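Aspartate aminotransferase, mitochondrial (Trypanosoma brucei brucei, PDB 4W5K) probably transfers amino groups between L-aspartate and 2-oxoglutarate, working as a homodimer with pyridoxal 5'-phosphate as cofactor. Local coordinates at residues A[20-25]-A[365-370]; A[61-66]-A[283-288]; A[102-107]-A[133-138]; A[158-163]-A[190-195]. The protein carries 1 engineered substitution. All coordinates share one frame; numbering follows the deposited sequence.

Contact 1 of 4, residues A[20-25]-A[365-370]; sequences QDFRMD and HIYMTL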
loop_
_atom_site.group_PDB
_atom_site.type_symbol
_atom_site.label_atom_id
_atom_site.label_comp_id
_atom_site.label_asym_id
_atom_site.label_seq_id
_atom_site.Cartn_x
_atom_site.Cartn_y
_atom_site.Cartn_z
ATOM N N GLN A 20 -10.025 -18.278 -13.255
ATOM C CA GLN A 20 -9.149 -19.353 -13.721
ATOM C C GLN A 20 -9.934 -20.409 -14.501
ATOM O O GLN A 20 -9.547 -20.790 -15.607
ATOM C CB GLN A 20 -8.415 -19.994 -12.541
ATOM N N ASP A 21 -11.045 -20.865 -13.926
ATOM C CA ASP A 21 -11.890 -21.869 -14.574
ATOM C C ASP A 21 -12.500 -21.336 -15.866
ATOM O O ASP A 21 -12.567 -22.047 -16.867
ATOM C CB ASP A 21 -12.998 -22.330 -13.627
ATOM C CG ASP A 21 -12.456 -23.014 -12.389
ATOM O OD1 ASP A 21 -11.232 -22.923 -12.144
ATOM O OD2 ASP A 21 -13.255 -23.637 -11.658
ATOM N N PHE A 22 -12.947 -20.084 -15.835
ATOM C CA PHE A 22 -13.474 -19.444 -17.030
ATOM C C PHE A 22 -12.429 -19.407 -18.134
ATOM O O PHE A 22 -12.714 -19.753 -19.278
ATOM C CB PHE A 22 -13.948 -18.024 -16.729
ATOM C CG PHE A 22 -14.216 -17.215 -17.963
ATOM C CD1 PHE A 22 -15.347 -17.449 -18.730
ATOM C CD2 PHE A 22 -13.327 -16.235 -18.369
ATOM C CE1 PHE A 22 -15.594 -16.713 -19.874
ATOM C CE2 PHE A 22 -13.565 -15.495 -19.514
ATOM C CZ PHE A 22 -14.700 -15.734 -20.267
ATOM N N ARG A 23 -11.223 -18.972 -17.778
ATOM C CA ARG A 23 -10.121 -18.867 -18.728
ATOM C C ARG A 23 -9.772 -20.237 -19.303
ATOM O O ARG A 23 -9.506 -20.370 -20.496
ATOM C CB ARG A 23 -8.899 -18.235 -18.057
ATOM N N MET A 24 -9.804 -21.260 -18.456
ATOM C CA MET A 24 -9.433 -22.605 -18.879
ATOM C C MET A 24 -10.542 -23.274 -19.699
ATOM O O MET A 24 -10.290 -24.248 -20.405
ATOM C CB MET A 24 -9.078 -23.465 -17.662
ATOM N N ASP A 25 -11.759 -22.740 -19.609
ATOM C CA ASP A 25 -12.920 -23.292 -20.311
ATOM C C ASP A 25 -12.749 -23.262 -21.832
ATOM O O ASP A 25 -12.584 -22.192 -22.423
ATOM C CB ASP A 25 -14.186 -22.520 -19.909
ATOM C CG ASP A 25 -15.473 -23.206 -20.352
ATOM O OD1 ASP A 25 -15.497 -23.818 -21.438
ATOM O OD2 ASP A 25 -16.474 -23.124 -19.603
ATOM N N HIS A 365 -21.921 -22.344 -19.860
ATOM C CA HIS A 365 -20.577 -21.798 -19.646
ATOM C C HIS A 365 -20.634 -20.307 -19.313
ATOM O O HIS A 365 -19.758 -19.522 -19.693
ATOM C CB HIS A 365 -19.700 -22.065 -20.870
ATOM C CG HIS A 365 -19.628 -23.512 -21.239
ATOM N ND1 HIS A 365 -18.622 -24.343 -20.793
ATOM C CD2 HIS A 365 -20.457 -24.288 -21.977
ATOM C CE1 HIS A 365 -18.823 -25.562 -21.258
ATOM N NE2 HIS A 365 -19.930 -25.556 -21.980
ATOM N N ILE A 366 -21.690 -19.938 -18.598
ATOM C CA ILE A 366 -21.822 -18.612 -18.008
ATOM C C ILE A 366 -21.404 -18.699 -16.543
ATOM O O ILE A 366 -21.963 -19.486 -15.774
ATOM C CB ILE A 366 -23.265 -18.083 -18.143
ATOM C CG1 ILE A 366 -23.639 -17.944 -19.623
ATOM C CG2 ILE A 366 -23.434 -16.755 -17.401
ATOM C CD1 ILE A 366 -25.133 -17.700 -19.856
ATOM N N TYR A 367 -20.400 -17.906 -16.168
ATOM C CA TYR A 367 -19.807 -17.998 -14.840
ATOM C C TYR A 367 -20.219 -16.855 -13.923
ATOM O O TYR A 367 -19.962 -15.689 -14.218
ATOM C CB TYR A 367 -18.276 -18.039 -14.949
ATOM C CG TYR A 367 -17.732 -19.344 -15.487
ATOM C CD1 TYR A 367 -17.887 -19.689 -16.825
ATOM C CD2 TYR A 367 -17.058 -20.230 -14.655
ATOM C CE1 TYR A 367 -17.388 -20.887 -17.317
ATOM C CE2 TYR A 367 -16.565 -21.428 -15.134
ATOM C CZ TYR A 367 -16.730 -21.752 -16.465
ATOM O OH TYR A 367 -16.229 -22.943 -16.943
ATOM N N MET A 368 -20.859 -17.203 -12.810
ATOM C CA MET A 368 -21.159 -16.245 -11.749
ATOM C C MET A 368 -21.051 -16.998 -10.430
ATOM O O MET A 368 -21.060 -18.234 -10.422
ATOM C CB MET A 368 -22.545 -15.610 -11.936
ATOM C CG MET A 368 -23.714 -16.500 -11.602
ATOM S SD MET A 368 -25.310 -15.674 -11.911
ATOM C CE MET A 368 -25.228 -15.422 -13.669
ATOM N N THR A 369 -20.919 -16.273 -9.326
ATOM C CA THR A 369 -20.749 -16.920 -8.029
ATOM C C THR A 369 -22.074 -17.541 -7.577
ATOM O O THR A 369 -23.155 -17.125 -8.011
ATOM C CB THR A 369 -20.213 -15.938 -6.957
ATOM O OG1 THR A 369 -20.866 -14.674 -7.084
ATOM C CG2 THR A 369 -18.708 -15.729 -7.126
ATOM N N LEU A 370 -21.976 -18.541 -6.703
ATOM C CA LEU A 370 -23.114 -19.385 -6.331
ATOM C C LEU A 370 -24.229 -18.656 -5.583
ATOM O O LEU A 370 -25.323 -19.189 -5.400
ATOM C CB LEU A 370 -22.628 -20.555 -5.482
ATOM C CG LEU A 370 -21.742 -21.580 -6.187
ATOM C CD1 LEU A 370 -21.312 -22.648 -5.201
ATOM C CD2 LEU A 370 -22.478 -22.195 -7.358
#
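D25 OD2 receives two hydrogen bonds from across the contact. H365 ND1 donates to D25 OD2 at 2.7 Å with an N-H...O angle of 160°; the oxygen takes this bond on its syn lone pair, and it lies close to the imidazole plane. Y367 OH donates to D25 OD2, also at 2.7 Å, meeting it on the anti side and 26° out of the carboxylate plane. The other oxygen, D25 OD1, accepts from the backbone N of A27, so both carboxylate oxygens are engaged. With CG anti to the backbone N (chi1 -168°), D25 extends from the end of helix 19-24 toward both donors. F22 CA sits over the centre of the Y367 ring, a CH-pi contact 4.0 Å from the centroid, and the F22 ring turns its edge toward the same tyrosine in an offset edge-to-face pair. K30 NZ donates to the carbonyl oxygens of F22 and D25. The contact ties the N-terminal helix to strand 366-367, which pairs in parallel with strand 31-32. Three donors around one carboxylate probably favour its ionised form, which in turn probably favours a state of H365 with a proton on ND1.

Contact 2 of 4, residues A[61-66]-A[283-288]; sequences DYAPVT and SNPPLY. With PLP (pyridoxal-5'-phosphate), chain F.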
loop_
_atom_site.group_PDB
_atom_site.type_symbol
_atom_site.label_atom_id
_atom_site.label_comp_id
_atom_site.label_asym_id
_atom_site.label_seq_id
_atom_site.Cartn_x
_atom_site.Cartn_y
_atom_site.Cartn_z
ATOM N N ASP A 61 10.305 10.855 -5.594
ATOM C CA ASP A 61 10.501 10.929 -4.138
ATOM C C ASP A 61 9.268 10.411 -3.396
ATOM O O ASP A 61 8.136 10.453 -3.914
ATOM C CB ASP A 61 10.754 12.364 -3.660
ATOM C CG ASP A 61 12.197 12.835 -3.842
ATOM O OD1 ASP A 61 13.080 12.067 -4.291
ATOM O OD2 ASP A 61 12.426 14.026 -3.537
ATOM N N TYR A 62 9.466 9.958 -2.169
ATOM C CA TYR A 62 8.332 9.574 -1.330
ATOM C C TYR A 62 7.325 10.704 -1.179
ATOM O O TYR A 62 7.723 11.864 -0.994
ATOM C CB TYR A 62 8.828 9.205 0.056
ATOM C CG TYR A 62 9.734 8.014 0.160
ATOM C CD1 TYR A 62 9.260 6.733 -0.101
ATOM C CD2 TYR A 62 11.048 8.167 0.586
ATOM C CE1 TYR A 62 10.074 5.636 0.052
ATOM C CE2 TYR A 62 11.879 7.071 0.749
ATOM C CZ TYR A 62 11.374 5.807 0.493
ATOM O OH TYR A 62 12.195 4.724 0.696
ATOM N N ALA A 63 6.040 10.372 -1.247
ATOM C CA ALA A 63 4.997 11.293 -0.800
ATOM C C ALA A 63 5.065 11.431 0.721
ATOM O O ALA A 63 5.674 10.590 1.399
ATOM C CB ALA A 63 3.588 10.784 -1.232
ATOM N N PRO A 64 4.433 12.487 1.274
ATOM C CA PRO A 64 4.274 12.492 2.731
ATOM C C PRO A 64 3.519 11.272 3.218
ATOM O O PRO A 64 2.763 10.654 2.473
ATOM C CB PRO A 64 3.474 13.776 3.014
ATOM C CG PRO A 64 3.687 14.645 1.785
ATOM C CD PRO A 64 3.813 13.673 0.641
ATOM N N VAL A 65 3.721 10.931 4.492
ATOM C CA VAL A 65 3.017 9.786 5.075
ATOM C C VAL A 65 1.497 9.827 4.864
ATOM O O VAL A 65 0.878 8.801 4.569
ATOM C CB VAL A 65 3.312 9.706 6.612
ATOM C CG1 VAL A 65 2.860 10.976 7.311
ATOM C CG2 VAL A 65 2.629 8.502 7.228
ATOM N N THR A 66 0.916 11.019 4.954
ATOM C CA THR A 66 -0.546 11.177 4.817
ATOM C C THR A 66 -0.989 11.438 3.379
ATOM O O THR A 66 -2.179 11.615 3.108
ATOM C CB THR A 66 -1.030 12.304 5.734
ATOM O OG1 THR A 66 -0.102 13.395 5.633
ATOM C CG2 THR A 66 -1.007 11.828 7.189
ATOM N N SER A 283 4.660 2.825 5.302
ATOM C CA SER A 283 5.510 4.039 5.299
ATOM C C SER A 283 4.848 5.262 4.671
ATOM O O SER A 283 4.739 6.308 5.318
ATOM C CB SER A 283 6.863 3.780 4.597
ATOM O OG SER A 283 7.817 4.737 5.006
ATOM N N ASN A 284 4.428 5.144 3.406
ATOM C CA ASN A 284 3.803 6.248 2.683
ATOM C C ASN A 284 3.183 5.700 1.380
ATOM O O ASN A 284 3.500 4.594 0.971
ATOM C CB ASN A 284 4.826 7.368 2.435
ATOM C CG ASN A 284 6.130 6.842 1.884
ATOM O OD1 ASN A 284 6.157 6.339 0.778
ATOM N ND2 ASN A 284 7.207 6.910 2.680
ATOM N N PRO A 285 2.196 6.409 0.815
ATOM C CA PRO A 285 1.357 5.804 -0.226
ATOM C C PRO A 285 1.904 6.019 -1.654
ATOM O O PRO A 285 2.665 6.935 -1.902
ATOM C CB PRO A 285 -0.005 6.509 -0.013
ATOM C CG PRO A 285 0.437 7.934 0.377
ATOM C CD PRO A 285 1.680 7.722 1.249
ATOM N N PRO A 286 1.427 5.205 -2.608
ATOM C CA PRO A 286 1.905 5.255 -3.993
ATOM C C PRO A 286 1.451 6.518 -4.711
ATOM O O PRO A 286 0.278 6.947 -4.640
ATOM C CB PRO A 286 1.311 3.994 -4.621
ATOM C CG PRO A 286 0.105 3.636 -3.754
ATOM C CD PRO A 286 0.485 4.100 -2.361
ATOM N N LEU A 287 2.405 7.107 -5.415
ATOM C CA LEU A 287 2.232 8.374 -6.117
ATOM C C LEU A 287 1.226 8.405 -7.257
ATOM O O LEU A 287 0.544 9.422 -7.434
ATOM C CB LEU A 287 3.566 8.802 -6.719
ATOM C CG LEU A 287 4.697 9.147 -5.749
ATOM C CD1 LEU A 287 5.989 9.119 -6.517
ATOM C CD2 LEU A 287 4.465 10.523 -5.115
ATOM N N TYR A 288 1.188 7.346 -8.071
ATOM C CA TYR A 288 0.622 7.452 -9.432
ATOM C C TYR A 288 -0.844 7.874 -9.431
ATOM O O TYR A 288 -1.231 8.826 -10.121
ATOM C CB TYR A 288 0.775 6.125 -10.175
ATOM C CG TYR A 288 0.332 6.179 -11.626
ATOM C CD1 TYR A 288 -0.964 5.859 -11.979
ATOM C CD2 TYR A 288 1.215 6.543 -12.627
ATOM C CE1 TYR A 288 -1.375 5.889 -13.284
ATOM C CE2 TYR A 288 0.812 6.580 -13.938
ATOM C CZ TYR A 288 -0.490 6.255 -14.255
ATOM O OH TYR A 288 -0.942 6.273 -15.558
HETATM N N1 PLP F . 14.678 -0.721 5.742
HETATM C C2 PLP F . 15.715 0.184 5.709
HETATM C C2A PLP F . 17.027 -0.177 6.343
HETATM C C3 PLP F . 15.563 1.432 5.101
HETATM O O3 PLP F . 16.618 2.332 5.064
HETATM C C4 PLP F . 14.355 1.756 4.497
HETATM C C4A PLP F . 14.334 2.936 3.578
HETATM O O4A PLP F . 14.456 4.058 4.069
HETATM C C5 PLP F . 13.297 0.853 4.541
HETATM C C6 PLP F . 13.481 -0.390 5.144
HETATM C C5A PLP F . 11.948 1.185 3.927
HETATM O O4P PLP F . 12.057 1.204 2.533
HETATM P P PLP F . 10.806 1.237 1.574
HETATM O O1P PLP F . 9.549 0.832 2.311
HETATM O O2P PLP F . 11.158 0.334 0.433
HETATM O O3P PLP F . 10.690 2.627 1.063
HETATM O O HOH W 1 5.345 7.698 -1.428
#
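N284 packs against Y62 to V65, with its CB 3.5 Å from A63 O and its amide against the ring of Y62. Its CG lies between the backbone N and the carbonyl carbon (chi1 48°), which lifts the amide to Y62; there N284 OD1 is 3.2 Å from Y62 CD1, and ring and amide planes are 60° apart. N284 OD1 also accepts from a water at 2.7 Å. The same water accepts from A63 N at 2.8 Å and donates to P285 O, so one water joins the two segments through three protein atoms. A63, the next most buried residue, points its CB at L287, 4.0 Å from L287 CD2, and the same methyl nears P285 O. Y62 reaches past N284 and donates from OH to O3P of a pyridoxal phosphate, 2.6 Å away. This cofactor belongs to the second subunit, where S242 and R253 are among its other partners; such sharing of each active site across the dimer is a hallmark of the fold-type I aminotransferases. P285 CD lies 3.4 Å from P64 O. L287, at the start of helix 287-297, brings CD1 to 3.6 Å from D61 O, while the D61 carboxylate turns to a salt bridge with R39 of the second subunit.

Contact 3 of 4, residues A[102-107]-A[133-138]; sequences GALRIG and SIFAKA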
loop_
_atom_site.group_PDB
_atom_site.type_symbol
_atom_site.label_atom_id
_atom_site.label_comp_id
_atom_site.label_asym_id
_atom_site.label_seq_id
_atom_site.Cartn_x
_atom_site.Cartn_y
_atom_site.Cartn_z
ATOM N N GLY A 102 -7.638 0.271 1.928
ATOM C CA GLY A 102 -6.725 0.895 2.896
ATOM C C GLY A 102 -7.457 1.859 3.832
ATOM O O GLY A 102 -7.198 1.906 5.044
ATOM N N ALA A 103 -8.394 2.636 3.291
ATOM C CA ALA A 103 -9.145 3.543 4.151
ATOM C C ALA A 103 -10.000 2.785 5.166
ATOM O O ALA A 103 -10.113 3.199 6.316
ATOM C CB ALA A 103 -10.049 4.485 3.309
ATOM N N LEU A 104 -10.625 1.683 4.744
ATOM C CA LEU A 104 -11.416 0.871 5.688
ATOM C C LEU A 104 -10.532 0.333 6.804
ATOM O O LEU A 104 -10.914 0.349 7.978
ATOM C CB LEU A 104 -12.093 -0.292 4.966
ATOM C CG LEU A 104 -13.212 0.218 4.065
ATOM C CD1 LEU A 104 -13.516 -0.834 3.004
ATOM C CD2 LEU A 104 -14.502 0.556 4.919
ATOM N N ARG A 105 -9.362 -0.182 6.440
ATOM C CA ARG A 105 -8.446 -0.762 7.425
ATOM C C ARG A 105 -7.840 0.299 8.353
ATOM O O ARG A 105 -7.866 0.140 9.596
ATOM C CB ARG A 105 -7.314 -1.536 6.726
ATOM C CG ARG A 105 -6.178 -2.029 7.656
ATOM C CD ARG A 105 -6.684 -2.968 8.755
ATOM N NE ARG A 105 -5.571 -3.417 9.599
ATOM C CZ ARG A 105 -4.826 -4.503 9.371
ATOM N NH1 ARG A 105 -5.076 -5.265 8.309
ATOM N NH2 ARG A 105 -3.839 -4.829 10.218
ATOM N N ILE A 106 -7.272 1.356 7.770
ATOM C CA ILE A 106 -6.664 2.416 8.588
ATOM C C ILE A 106 -7.746 3.093 9.452
ATOM O O ILE A 106 -7.526 3.344 10.626
ATOM C CB ILE A 106 -5.928 3.454 7.735
ATOM C CG1 ILE A 106 -4.689 2.809 7.085
ATOM C CG2 ILE A 106 -5.512 4.650 8.576
ATOM C CD1 ILE A 106 -3.597 2.366 8.052
ATOM N N GLY A 107 -8.913 3.366 8.868
ATOM C CA GLY A 107 -10.028 3.892 9.660
ATOM C C GLY A 107 -10.413 2.981 10.790
ATOM O O GLY A 107 -10.641 3.445 11.927
ATOM N N SER A 133 -12.975 -9.426 7.394
ATOM C CA SER A 133 -11.574 -9.598 7.737
ATOM C C SER A 133 -10.889 -8.271 8.062
ATOM O O SER A 133 -10.074 -8.196 8.996
ATOM C CB SER A 133 -10.806 -10.289 6.608
ATOM O OG SER A 133 -9.482 -10.549 7.101
ATOM N N ILE A 134 -11.177 -7.248 7.267
ATOM C CA ILE A 134 -10.624 -5.909 7.514
ATOM C C ILE A 134 -10.880 -5.501 8.953
ATOM O O ILE A 134 -9.964 -5.126 9.690
ATOM C CB ILE A 134 -11.244 -4.853 6.575
ATOM C CG1 ILE A 134 -10.770 -5.056 5.124
ATOM C CG2 ILE A 134 -10.848 -3.439 7.003
ATOM C CD1 ILE A 134 -11.613 -4.281 4.078
ATOM N N PHE A 135 -12.137 -5.600 9.375
ATOM C CA PHE A 135 -12.432 -5.111 10.696
ATOM C C PHE A 135 -12.016 -6.087 11.770
ATOM O O PHE A 135 -11.673 -5.652 12.851
ATOM C CB PHE A 135 -13.921 -4.733 10.762
ATOM C CG PHE A 135 -14.205 -3.461 10.002
ATOM C CD1 PHE A 135 -13.719 -2.242 10.489
ATOM C CD2 PHE A 135 -14.880 -3.481 8.776
ATOM C CE1 PHE A 135 -13.924 -1.070 9.792
ATOM C CE2 PHE A 135 -15.104 -2.307 8.075
ATOM C CZ PHE A 135 -14.623 -1.098 8.585
ATOM N N ALA A 136 -11.957 -7.385 11.468
ATOM C CA ALA A 136 -11.412 -8.334 12.439
ATOM C C ALA A 136 -9.964 -7.989 12.765
ATOM O O ALA A 136 -9.553 -7.985 13.935
ATOM C CB ALA A 136 -11.505 -9.769 11.920
ATOM N N LYS A 137 -9.192 -7.675 11.726
ATOM C CA LYS A 137 -7.774 -7.312 11.927
ATOM C C LYS A 137 -7.657 -6.051 12.797
ATOM O O LYS A 137 -6.705 -5.911 13.565
ATOM C CB LYS A 137 -7.071 -7.096 10.576
ATOM C CG LYS A 137 -6.818 -8.382 9.781
ATOM C CD LYS A 137 -5.874 -9.298 10.553
ATOM C CE LYS A 137 -5.618 -10.608 9.809
ATOM N NZ LYS A 137 -4.704 -11.536 10.552
ATOM N N ALA A 138 -8.655 -5.166 12.697
ATOM C CA ALA A 138 -8.700 -3.918 13.465
ATOM C C ALA A 138 -9.308 -4.081 14.854
ATOM O O ALA A 138 -9.486 -3.089 15.559
ATOM C CB ALA A 138 -9.485 -2.859 12.707
HETATM O O HOH W 2 -4.667 -3.977 12.966
#
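K137 O accepts a hydrogen bond from a water 2.9 Å away, and that water accepts one from R105 NH2 at 3.0 Å, so a water bridges the two helices. The rest of the R105 guanidinium is held elsewhere: NE in a salt bridge with D109 and NH1 on P280 O of the second subunit. The side chain leaves with CG anti to the backbone N and turns about CB-CG (chi2 59°), which brings the guanidinium against K137 CB. K137 CB then lies over one face of the group, 3.5 Å from R105 NH1 and offset from its centre, while the lysine chain runs on so that K137 NZ stays 6.7 Å from R105 NH1. The remaining contact is apolar. I134 CG2 is wedged against the backbone of helix 99-110, 3.6 Å from R105 CA, with L104 CB and R105 CB beside it. L104 CD2 meets F135 CZ at 4.0 Å. The axes of segments 102-107 and 133-137 run in nearly the same direction, crossing at -27° and 8.9 Å apart. The first turn of helix 99-110, G99 to T101, is part of the cofactor pocket, and L104 itself touches the pyridoxal phosphate. L104 also packs on A240 of strand 238-242 and F207 of strand 205-210, I106 faces helix 264-282, and I134 and K137 meet P280 and L277 of the second subunit.

Contact 4 of 4, residues A[158-163]-A[190-195]; sequences AGMLEC and DDWRQV. With MLT (D-malate), chain D.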
loop_
_atom_site.group_PDB
_atom_site.type_symbol
_atom_site.label_atom_id
_atom_site.label_comp_id
_atom_site.label_asym_id
_atom_site.label_seq_id
_atom_site.Cartn_x
_atom_site.Cartn_y
_atom_site.Cartn_z
ATOM N N ALA A 158 -37.706 -1.455 6.878
ATOM C CA ALA A 158 -38.264 -1.570 8.235
ATOM C C ALA A 158 -37.299 -2.374 9.119
ATOM O O ALA A 158 -37.045 -2.021 10.283
ATOM C CB ALA A 158 -39.629 -2.215 8.205
ATOM N N GLY A 159 -36.735 -3.437 8.546
ATOM C CA GLY A 159 -35.799 -4.288 9.264
ATOM C C GLY A 159 -34.513 -3.559 9.596
ATOM O O GLY A 159 -34.004 -3.652 10.714
ATOM N N MET A 160 -33.974 -2.849 8.612
ATOM C CA MET A 160 -32.782 -2.027 8.823
ATOM C C MET A 160 -32.982 -1.022 9.954
ATOM O O MET A 160 -32.160 -0.935 10.882
ATOM C CB MET A 160 -32.414 -1.288 7.552
ATOM C CG MET A 160 -31.157 -0.454 7.695
ATOM S SD MET A 160 -30.729 0.211 6.072
ATOM C CE MET A 160 -29.197 1.056 6.443
ATOM N N LEU A 161 -34.085 -0.273 9.874
ATOM C CA LEU A 161 -34.374 0.745 10.878
ATOM C C LEU A 161 -34.515 0.134 12.275
ATOM O O LEU A 161 -33.957 0.668 13.241
ATOM C CB LEU A 161 -35.645 1.521 10.514
ATOM C CG LEU A 161 -35.580 2.369 9.244
ATOM C CD1 LEU A 161 -36.945 2.979 8.959
ATOM C CD2 LEU A 161 -34.524 3.448 9.359
ATOM N N GLU A 162 -35.193 -1.004 12.391
ATOM C CA GLU A 162 -35.379 -1.629 13.700
ATOM C C GLU A 162 -34.060 -2.133 14.270
ATOM O O GLU A 162 -33.814 -2.029 15.468
ATOM C CB GLU A 162 -36.373 -2.794 13.640
ATOM C CG GLU A 162 -36.784 -3.252 15.036
ATOM C CD GLU A 162 -37.374 -4.650 15.088
ATOM O OE1 GLU A 162 -37.564 -5.272 14.025
ATOM O OE2 GLU A 162 -37.646 -5.128 16.209
ATOM N N CYS A 163 -33.223 -2.702 13.411
ATOM C CA CYS A 163 -31.918 -3.183 13.853
ATOM C C CYS A 163 -31.070 -2.021 14.363
ATOM O O CYS A 163 -30.413 -2.137 15.406
ATOM C CB CYS A 163 -31.181 -3.920 12.721
ATOM S SG CYS A 163 -31.840 -5.592 12.431
ATOM N N ASP A 190 -34.933 9.451 0.376
ATOM C CA ASP A 190 -35.987 9.378 1.404
ATOM C C ASP A 190 -35.641 8.328 2.465
ATOM O O ASP A 190 -35.792 8.572 3.665
ATOM C CB ASP A 190 -37.367 9.011 0.809
ATOM C CG ASP A 190 -38.102 10.186 0.169
ATOM O OD1 ASP A 190 -37.651 11.346 0.301
ATOM O OD2 ASP A 190 -39.157 9.930 -0.483
ATOM N N ASP A 191 -35.242 7.140 2.020
ATOM C CA ASP A 191 -34.936 6.055 2.959
ATOM C C ASP A 191 -33.740 6.425 3.820
ATOM O O ASP A 191 -33.732 6.179 5.039
ATOM C CB ASP A 191 -34.627 4.734 2.250
ATOM C CG ASP A 191 -35.764 4.227 1.356
ATOM O OD1 ASP A 191 -36.960 4.553 1.578
ATOM O OD2 ASP A 191 -35.423 3.448 0.437
ATOM N N TRP A 192 -32.715 6.984 3.183
ATOM C CA TRP A 192 -31.517 7.374 3.925
ATOM C C TRP A 192 -31.834 8.443 4.962
ATOM O O TRP A 192 -31.234 8.470 6.050
ATOM C CB TRP A 192 -30.438 7.872 2.973
ATOM C CG TRP A 192 -29.661 6.804 2.273
ATOM C CD1 TRP A 192 -29.548 6.644 0.916
ATOM C CD2 TRP A 192 -28.836 5.784 2.869
ATOM N NE1 TRP A 192 -28.726 5.582 0.633
ATOM C CE2 TRP A 192 -28.271 5.039 1.805
ATOM C CE3 TRP A 192 -28.519 5.432 4.191
ATOM C CZ2 TRP A 192 -27.395 3.965 2.016
ATOM C CZ3 TRP A 192 -27.658 4.349 4.406
ATOM C CH2 TRP A 192 -27.095 3.638 3.317
ATOM N N ARG A 193 -32.784 9.327 4.668
ATOM C CA ARG A 193 -33.142 10.343 5.644
ATOM C C ARG A 193 -33.670 9.666 6.901
ATOM O O ARG A 193 -33.340 10.078 8.022
ATOM C CB ARG A 193 -34.163 11.335 5.067
ATOM C CG ARG A 193 -33.479 12.446 4.273
ATOM C CD ARG A 193 -34.454 13.484 3.746
ATOM N NE ARG A 193 -35.114 13.033 2.527
ATOM C CZ ARG A 193 -34.662 13.256 1.294
ATOM N NH1 ARG A 193 -35.349 12.802 0.240
ATOM N NH2 ARG A 193 -33.542 13.943 1.106
ATOM N N GLN A 194 -34.457 8.599 6.734
ATOM C CA GLN A 194 -34.926 7.873 7.925
ATOM C C GLN A 194 -33.778 7.182 8.667
ATOM O O GLN A 194 -33.749 7.202 9.916
ATOM C CB GLN A 194 -35.975 6.823 7.570
ATOM C CG GLN A 194 -37.219 7.397 6.937
ATOM C CD GLN A 194 -38.338 6.382 6.921
ATOM O OE1 GLN A 194 -38.698 5.853 5.875
ATOM N NE2 GLN A 194 -38.902 6.112 8.089
ATOM N N VAL A 195 -32.873 6.556 7.905
ATOM C CA VAL A 195 -31.709 5.844 8.468
ATOM C C VAL A 195 -30.824 6.784 9.299
ATOM O O VAL A 195 -30.443 6.483 10.442
ATOM C CB VAL A 195 -30.855 5.196 7.349
ATOM C CG1 VAL A 195 -29.483 4.751 7.875
ATOM C CG2 VAL A 195 -31.585 4.019 6.720
HETATM C C1 MLT D . -31.807 15.457 -1.229
HETATM O O1 MLT D . -32.315 14.314 -1.079
HETATM O O2 MLT D . -32.060 16.388 -0.420
HETATM C C2 MLT D . -30.870 15.703 -2.400
HETATM O O3 MLT D . -30.748 14.467 -3.039
#
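M160 and V195 carry the apolar part of the contact together with L161. The M160 chain is extended all the way, CG anti to the backbone N (chi1 -178°), so M160 CE is carried across to V195 CG2 at 3.8 Å; the two side chains cross at about a right angle. The same methyl, M160 CE, also approaches the indole of W192, 4.2 Å from W192 CZ3. L161 lays CD2 against the backbone of the other helix, 3.8 Å from V195 CA, and close to V195 CG2 as well. On the outer, more exposed side the contact mixes polar and apolar groups: L161 CD1 lies 3.8 Å from Q194 NE2, and the leucine methyl CD2 also meets Q194 CB. Charged interactions stay on the flank of segment 190-195 turned from 158-163. In the conformer given, one of two modelled, R193 NH1 donates to D190 OD1 at 2.7 Å in a nearly straight salt bridge, and D190 OD1 lies in the guanidinium plane. In that conformer R193 NH2 also points to O1 of the bound D-malate, a bond whose short length is doubtful; H189 ND1 also hydrogen-bonds the malate. The axes of 158-163 and 190-195 are 10.6 Å apart and cross at -18°. M160 also rests on Y145 and Y147 of strand 141-149, and W192 on F225 and V226 of helix 225-230. Helix 189-201 joins the adjacent parallel strands 172-176 and 205-210, the beta-alpha-beta crossover of the large, cofactor-binding domain of these aminotransferases, and helix 157-166 packs alongside it.

Contacts 2 and 3 serve different active sites of the dimer. Contact 3 lies beside the cofactor of its own chain, the L104 side chain being about 4 Å from it, whereas Y62 of contact 2 reaches the cofactor of the second subunit; their centres are 20 Å apart and their nearest atoms about 9 Å. Contact 4 is farther out, its nearest atoms about 13 Å from contact 3, and holds part of the malate pocket instead. Contact 1 stands apart, its centre about 30 Å from the centre of contact 3 and away from the known binding sites. Along the chain it encloses the other three, contact 2 encloses contacts 3 and 4, and these last two follow in series.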